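Local coordinates for protein apoptosis regulator Bcl-2 homolog (Canarypox virus, PDB 5WOS) that inhibits host-cell apoptosis and binds BAK1, BAX and other BH3-containing proteins such as BIM, BID and PUMA, supposedly preventing BAK1 and BAX activation, at residues I78-V82 with I124-L129. Sequence-based numbering, arbitrary orientation.
Sequences IPEIV and IITESL
Ile78-Val82 and Ile124-Leu129 are helical turns whose axes approach to 9.0 Å and cross at -42°, with N-to-C directions more parallel than antiparallel. Register is set where Pro79 CA lies 5.1 Å from Ser128 CA, the shortest CA-CA spacing between the segments, and it is the small serine that occupies this position. Its CB sits 3.8 Å from Val82 CB, with both valine methyls also against it, while Ser128 OG packs 3.3 Å from Pro79 CA, with the ring carbons CB and CG next to it. The hydroxyl is turned back to its own helix: with OG beside the backbone N (chi1 -52°), it donates to Ile124 O at 2.8 Å. That carbonyl also accepts from Ser128 N, and the two donors arrive from opposite faces of its plane.

Toward the N-terminal ends of the segments, Ile78 rests CG2 against two isoleucine methyls, Ile124 CG2 at 3.7 Å and Ile125 CG2 at 3.8 Å; the Ile78 and Ile124 side chains cross nearly at right angles. A chi1 of -70° puts Ile78 CG1 beside the backbone N and turns CG2 anti to it, against these methyls. Toward the C-terminal ends, Val82 CG1 meets Leu129 CD1 at 3.8 Å, again with the side chains crossing nearly perpendicularly. Helix 92-112 continues this apolar layer through Ile98, which touches both Val82 and Leu129, and helix 14-32 packs on Ile125.

The contact thus joins helix 78-86 to helix 121-138 within the all-helical Bcl-2 fold, while Ile81 on the former also packs against the bound peptide. Cohesion between the two segments is essentially van der Waals and hydrophobic: the side chains meeting across it are largely apolar, and the Ser128 hydroxyl donates within its own helix while packing against Pro79.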
ATOM      1  N   ILE A  78       7.963   3.143  -8.110  1.00 51.06           N
ATOM      2  CA  ILE A  78       7.168   3.038  -6.887  1.00 48.63           C
ATOM      3  C   ILE A  78       7.657   4.002  -5.814  1.00 46.45           C
ATOM      4  O   ILE A  78       6.829   4.727  -5.238  1.00 42.15           O
ATOM      5  CB  ILE A  78       7.141   1.579  -6.399  1.00 51.91           C
ATOM      6  CG1 ILE A  78       6.299   0.713  -7.340  1.00 53.73           C
ATOM      7  CG2 ILE A  78       6.625   1.492  -4.958  1.00 46.58           C
ATOM      8  CD1 ILE A  78       4.799   0.974  -7.286  1.00 47.09           C
ATOM      9  N   PRO A  79       8.952   4.068  -5.488  1.00 47.76           N
ATOM     10  CA  PRO A  79       9.378   5.009  -4.439  1.00 51.96           C
ATOM     11  C   PRO A  79       8.999   6.447  -4.739  1.00 44.37           C
ATOM     12  O   PRO A  79       8.734   7.214  -3.805  1.00 43.16           O
ATOM     13  CB  PRO A  79      10.902   4.821  -4.391  1.00 52.78           C
ATOM     14  CG  PRO A  79      11.151   3.477  -4.994  1.00 38.54           C
ATOM     15  CD  PRO A  79      10.083   3.292  -6.029  1.00 45.34           C
ATOM     16  N   GLU A  80       8.956   6.835  -6.016  1.00 46.03           N
ATOM     17  CA  GLU A  80       8.614   8.211  -6.364  1.00 41.79           C
ATOM     18  C   GLU A  80       7.128   8.475  -6.169  1.00 41.06           C
ATOM     19  O   GLU A  80       6.739   9.549  -5.692  1.00 41.34           O
ATOM     20  CB  GLU A  80       9.017   8.507  -7.809  1.00 50.06           C
ATOM     21  CG  GLU A  80      10.512   8.643  -8.029  1.00 55.28           C
ATOM     22  CD  GLU A  80      11.228   7.311  -8.155  1.00 66.63           C
ATOM     23  OE1 GLU A  80      10.579   6.263  -7.957  1.00 73.42           O
ATOM     24  OE2 GLU A  80      12.440   7.314  -8.456  1.00 63.74           O
ATOM     25  N   ILE A  81       6.281   7.513  -6.540  1.00 42.09           N
ATOM     26  CA  ILE A  81       4.845   7.663  -6.324  1.00 36.15           C
ATOM     27  C   ILE A  81       4.555   7.805  -4.837  1.00 33.22           C
ATOM     28  O   ILE A  81       3.821   8.704  -4.410  1.00 34.47           O
ATOM     29  CB  ILE A  81       4.081   6.475  -6.934  1.00 38.82           C
ATOM     30  CG1 ILE A  81       4.355   6.381  -8.439  1.00 40.86           C
ATOM     31  CG2 ILE A  81       2.582   6.622  -6.687  1.00 38.56           C
ATOM     32  CD1 ILE A  81       3.914   5.076  -9.061  1.00 44.82           C
ATOM     33  N   VAL A  82       5.136   6.923  -4.023  1.00 36.73           N
ATOM     34  CA  VAL A  82       4.939   7.003  -2.579  1.00 33.79           C
ATOM     35  C   VAL A  82       5.441   8.341  -2.056  1.00 37.51           C
ATOM     36  O   VAL A  82       4.772   9.007  -1.260  1.00 39.03           O
ATOM     37  CB  VAL A  82       5.634   5.825  -1.873  1.00 34.61           C
ATOM     38  CG1 VAL A  82       5.446   5.914  -0.361  1.00 35.06           C
ATOM     39  CG2 VAL A  82       5.099   4.498  -2.400  1.00 32.03           C
ATOM     40  N   ILE A 124       9.383  -3.160  -1.188  1.00 44.30           N
ATOM     41  CA  ILE A 124       9.610  -1.920  -1.925  1.00 46.96           C
ATOM     42  C   ILE A 124       8.726  -0.798  -1.390  1.00 55.21           C
ATOM     43  O   ILE A 124       9.187   0.338  -1.212  1.00 43.91           O
ATOM     44  CB  ILE A 124       9.391  -2.141  -3.434  1.00 50.55           C
ATOM     45  CG1 ILE A 124      10.472  -3.073  -3.989  1.00 52.47           C
ATOM     46  CG2 ILE A 124       9.409  -0.806  -4.187  1.00 51.22           C
ATOM     47  CD1 ILE A 124      10.262  -3.482  -5.436  1.00 65.92           C
ATOM     48  N   ILE A 125       7.446  -1.079  -1.137  1.00 51.17           N
ATOM     49  CA  ILE A 125       6.581  -0.018  -0.633  1.00 45.01           C
ATOM     50  C   ILE A 125       6.822   0.204   0.855  1.00 45.04           C
ATOM     51  O   ILE A 125       6.851   1.347   1.321  1.00 46.01           O
ATOM     52  CB  ILE A 125       5.096  -0.299  -0.945  1.00 37.77           C
ATOM     53  CG1 ILE A 125       4.499  -1.378  -0.041  1.00 47.53           C
ATOM     54  CG2 ILE A 125       4.918  -0.690  -2.410  1.00 43.21           C
ATOM     55  CD1 ILE A 125       2.990  -1.406  -0.112  1.00 55.23           C
ATOM     56  N   THR A 126       7.036  -0.871   1.619  1.00 40.20           N
ATOM     57  CA  THR A 126       7.380  -0.709   3.027  1.00 39.02           C
ATOM     58  C   THR A 126       8.643   0.130   3.182  1.00 43.33           C
ATOM     59  O   THR A 126       8.730   0.980   4.078  1.00 39.67           O
ATOM     60  CB  THR A 126       7.565  -2.074   3.692  1.00 37.97           C
ATOM     61  OG1 THR A 126       6.443  -2.914   3.399  1.00 40.44           O
ATOM     62  CG2 THR A 126       7.686  -1.924   5.203  1.00 36.71           C
ATOM     63  N   GLU A 127       9.633  -0.097   2.315  1.00 40.24           N
ATOM     64  CA  GLU A 127      10.826   0.744   2.310  1.00 42.10           C
ATOM     65  C   GLU A 127      10.477   2.188   1.973  1.00 43.41           C
ATOM     66  O   GLU A 127      10.851   3.115   2.702  1.00 42.98           O
ATOM     67  CB  GLU A 127      11.850   0.199   1.312  1.00 42.76           C
ATOM     68  CG  GLU A 127      12.889  -0.723   1.922  1.00 51.26           C
ATOM     69  CD  GLU A 127      13.938  -1.161   0.916  1.00 75.69           C
ATOM     70  OE1 GLU A 127      14.052  -2.381   0.672  1.00 71.78           O
ATOM     71  OE2 GLU A 127      14.640  -0.285   0.361  1.00 69.49           O
ATOM     72  N   SER A 128       9.774   2.399   0.856  1.00 42.60           N
ATOM     73  CA  SER A 128       9.374   3.751   0.478  1.00 36.78           C
ATOM     74  C   SER A 128       8.509   4.388   1.557  1.00 40.42           C
ATOM     75  O   SER A 128       8.645   5.582   1.849  1.00 41.77           O
ATOM     76  CB  SER A 128       8.625   3.724  -0.853  1.00 35.76           C
ATOM     77  OG  SER A 128       9.356   3.024  -1.844  1.00 38.56           O
ATOM     78  N   LEU A 129       7.611   3.608   2.160  1.00 38.61           N
ATOM     79  CA  LEU A 129       6.730   4.148   3.189  1.00 37.00           C
ATOM     80  C   LEU A 129       7.529   4.597   4.407  1.00 42.03           C
ATOM     81  O   LEU A 129       7.324   5.697   4.930  1.00 52.79           O
ATOM     82  CB  LEU A 129       5.687   3.097   3.581  1.00 38.74           C
ATOM     83  CG  LEU A 129       4.215   3.483   3.723  1.00 47.16           C
ATOM     84  CD1 LEU A 129       3.703   4.286   2.540  1.00 41.74           C
ATOM     85  CD2 LEU A 129       3.400   2.208   3.866  1.00 54.54           C
TER